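Methyltransferase-like protein 5 (Pyrococcus horikoshii, PDB 1WY7) probably acts as an S-adenosylmethionine-dependent methyltransferase on RNA, and binds S-adenosyl-L-homocysteine in a methyltransferase fold built on a seven-stranded beta sheet. Local coordinates at residues K51-L56 against L70-V75. Sequence-based numbering, arbitrary orientation.
Sequences KVVADL and LGAKEV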
ATOM      1  N   LYS A  51      11.135  -0.261 -11.754  1.00 37.11           N
ATOM      2  CA  LYS A  51      11.476  -0.903 -10.489  1.00 35.98           C
ATOM      3  C   LYS A  51      10.661  -2.160 -10.191  1.00 34.70           C
ATOM      4  O   LYS A  51       9.544  -2.325 -10.691  1.00 31.67           O
ATOM      5  CB  LYS A  51      11.278   0.091  -9.343  1.00 36.74           C
ATOM      6  CG  LYS A  51      12.013   1.404  -9.527  1.00 38.77           C
ATOM      7  CD  LYS A  51      13.507   1.257  -9.315  1.00 39.74           C
ATOM      8  CE  LYS A  51      14.203   2.607  -9.475  1.00 40.85           C
ATOM      9  NZ  LYS A  51      15.521   2.647  -8.780  1.00 42.50           N
ATOM     10  N   VAL A  52      11.236  -3.048  -9.381  1.00 33.57           N
ATOM     11  CA  VAL A  52      10.540  -4.260  -8.958  1.00 32.53           C
ATOM     12  C   VAL A  52       9.827  -3.821  -7.683  1.00 30.10           C
ATOM     13  O   VAL A  52      10.467  -3.491  -6.685  1.00 30.18           O
ATOM     14  CB  VAL A  52      11.527  -5.413  -8.648  1.00 32.55           C
ATOM     15  CG1 VAL A  52      10.761  -6.632  -8.157  1.00 33.67           C
ATOM     16  CG2 VAL A  52      12.305  -5.771  -9.900  1.00 32.49           C
ATOM     17  N   VAL A  53       8.504  -3.791  -7.731  1.00 28.98           N
ATOM     18  CA  VAL A  53       7.714  -3.334  -6.592  1.00 27.53           C
ATOM     19  C   VAL A  53       6.892  -4.393  -5.878  1.00 28.71           C
ATOM     20  O   VAL A  53       6.244  -5.226  -6.513  1.00 28.01           O
ATOM     21  CB  VAL A  53       6.727  -2.204  -7.017  1.00 25.42           C
ATOM     22  CG1 VAL A  53       5.934  -1.715  -5.801  1.00 16.64           C
ATOM     23  CG2 VAL A  53       7.492  -1.059  -7.671  1.00 24.59           C
ATOM     24  N   ALA A  54       6.911  -4.338  -4.549  1.00 27.85           N
ATOM     25  CA  ALA A  54       6.119  -5.259  -3.751  1.00 27.98           C
ATOM     26  C   ALA A  54       4.972  -4.449  -3.158  1.00 26.55           C
ATOM     27  O   ALA A  54       5.189  -3.374  -2.589  1.00 27.29           O
ATOM     28  CB  ALA A  54       6.974  -5.883  -2.634  1.00 27.91           C
ATOM     29  N   ASP A  55       3.753  -4.956  -3.317  1.00 25.20           N
ATOM     30  CA  ASP A  55       2.555  -4.309  -2.786  1.00 24.63           C
ATOM     31  C   ASP A  55       2.083  -5.204  -1.630  1.00 24.70           C
ATOM     32  O   ASP A  55       1.442  -6.230  -1.854  1.00 22.34           O
ATOM     33  CB  ASP A  55       1.493  -4.222  -3.895  1.00 21.88           C
ATOM     34  CG  ASP A  55       0.222  -3.534  -3.450  1.00 25.69           C
ATOM     35  OD1 ASP A  55      -0.715  -3.410  -4.287  1.00 20.12           O
ATOM     36  OD2 ASP A  55       0.144  -3.108  -2.267  1.00 26.83           O
ATOM     37  N   LEU A  56       2.417  -4.819  -0.401  1.00 24.55           N
ATOM     38  CA  LEU A  56       2.045  -5.608   0.777  1.00 26.24           C
ATOM     39  C   LEU A  56       0.610  -5.311   1.189  1.00 27.33           C
ATOM     40  O   LEU A  56       0.239  -4.148   1.405  1.00 26.42           O
ATOM     41  CB  LEU A  56       3.036  -5.327   1.917  1.00 27.21           C
ATOM     42  CG  LEU A  56       4.347  -6.140   1.914  1.00 30.14           C
ATOM     43  CD1 LEU A  56       4.832  -6.413   0.510  1.00 28.01           C
ATOM     44  CD2 LEU A  56       5.410  -5.406   2.718  1.00 31.24           C
ATOM     45  N   LEU A  70       2.105   3.349 -13.906  1.00 38.52           N
ATOM     46  CA  LEU A  70       3.181   4.326 -13.906  1.00 36.53           C
ATOM     47  C   LEU A  70       4.535   3.778 -14.348  1.00 36.50           C
ATOM     48  O   LEU A  70       5.550   4.435 -14.181  1.00 38.34           O
ATOM     49  CB  LEU A  70       3.290   4.988 -12.531  1.00 35.78           C
ATOM     50  CG  LEU A  70       2.462   6.259 -12.279  1.00 34.66           C
ATOM     51  CD1 LEU A  70       1.096   6.148 -12.886  1.00 34.67           C
ATOM     52  CD2 LEU A  70       2.365   6.508 -10.789  1.00 34.79           C
ATOM     53  N   GLY A  71       4.555   2.569 -14.902  1.00 36.76           N
ATOM     54  CA  GLY A  71       5.804   2.021 -15.407  1.00 34.21           C
ATOM     55  C   GLY A  71       6.627   1.064 -14.575  1.00 34.51           C
ATOM     56  O   GLY A  71       7.810   0.863 -14.868  1.00 33.41           O
ATOM     57  N   ALA A  72       6.040   0.462 -13.548  1.00 33.53           N
ATOM     58  CA  ALA A  72       6.806  -0.474 -12.735  1.00 34.00           C
ATOM     59  C   ALA A  72       7.217  -1.640 -13.631  1.00 35.06           C
ATOM     60  O   ALA A  72       6.437  -2.086 -14.466  1.00 34.95           O
ATOM     61  CB  ALA A  72       5.966  -0.980 -11.557  1.00 31.41           C
ATOM     62  N   LYS A  73       8.447  -2.120 -13.482  1.00 37.07           N
ATOM     63  CA  LYS A  73       8.900  -3.248 -14.286  1.00 37.40           C
ATOM     64  C   LYS A  73       8.022  -4.453 -13.951  1.00 36.97           C
ATOM     65  O   LYS A  73       7.583  -5.177 -14.837  1.00 35.03           O
ATOM     66  CB  LYS A  73      10.364  -3.562 -13.990  1.00 40.22           C
ATOM     67  CG  LYS A  73      10.925  -4.710 -14.829  1.00 43.30           C
ATOM     68  CD  LYS A  73      12.440  -4.798 -14.710  1.00 47.71           C
ATOM     69  CE  LYS A  73      12.878  -4.922 -13.260  1.00 50.50           C
ATOM     70  NZ  LYS A  73      14.361  -4.896 -13.104  1.00 52.80           N
ATOM     71  N   GLU A  74       7.775  -4.658 -12.661  1.00 37.24           N
ATOM     72  CA  GLU A  74       6.923  -5.748 -12.204  1.00 37.23           C
ATOM     73  C   GLU A  74       6.467  -5.476 -10.786  1.00 36.18           C
ATOM     74  O   GLU A  74       7.116  -4.742 -10.038  1.00 34.36           O
ATOM     75  CB  GLU A  74       7.656  -7.093 -12.231  1.00 40.79           C
ATOM     76  CG  GLU A  74       8.772  -7.237 -11.213  1.00 48.79           C
ATOM     77  CD  GLU A  74       9.286  -8.676 -11.096  1.00 53.86           C
ATOM     78  OE1 GLU A  74       8.492  -9.568 -10.719  1.00 56.53           O
ATOM     79  OE2 GLU A  74      10.480  -8.919 -11.379  1.00 56.23           O
ATOM     80  N   VAL A  75       5.343  -6.071 -10.416  1.00 33.13           N
ATOM     81  CA  VAL A  75       4.818  -5.901  -9.081  1.00 32.40           C
ATOM     82  C   VAL A  75       4.545  -7.266  -8.474  1.00 32.74           C
ATOM     83  O   VAL A  75       4.080  -8.186  -9.161  1.00 30.82           O
ATOM     84  CB  VAL A  75       3.513  -5.077  -9.104  1.00 32.71           C
ATOM     85  CG1 VAL A  75       2.907  -5.009  -7.697  1.00 32.16           C
ATOM     86  CG2 VAL A  75       3.798  -3.671  -9.632  1.00 28.19           C
TER
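Val53 and Val75 pair as parallel neighbours where strand 52-56 meets the start of strand 74-79, the two strands joined by a beta-alpha-beta crossover through helix 62-69. The backbone bond from Val53 N to Glu74 O, 2.9 Å, is nearly straight at 176°, and the Val75 CA-H adds a close approach to Val53 O. Before the strand proper begins, Lys73 N makes only a weak, bent bond to Lys51 O.

The buried side of the sheet faces the helix. Here Val53 CB lies 4.2 Å from Val75 CG2, while Val53 CG2 meets the methyl of Ala72 at a similar distance. Val75 CG1, anti to its own backbone N (chi1 175°), runs forward alongside Asp55 CB at 4.1 Å, and Leu68 and Ala67 of the helix close over Val75 and Ala72.

The face bearing Val52 and Glu74 is more open to solvent, although its few contacts are closer. These side chains rise side by side, with Val52 CG1 3.7 Å from Glu74 CG. The other methyl, Val52 CG2, touches Lys73 CE at 3.5 Å, the lysine chain bending at chi3 to cross it. Glu74 OE1 turns away from Val52 to a salt bridge with Lys100 NZ on strand 99-103, while OE2 stays near the valine methyls; an alanine here would probably leave Lys100 without that mate and uncover one flank of Val52.

Charged chains thus shield a valine at the strand entrance, whereas the apolar row of Ala72, Val53 and Val75 gives way to Asp55, its OD1 hydrogen-bonded with Ser64 OG, about 5 Å from the bound S-adenosyl-L-homocysteine.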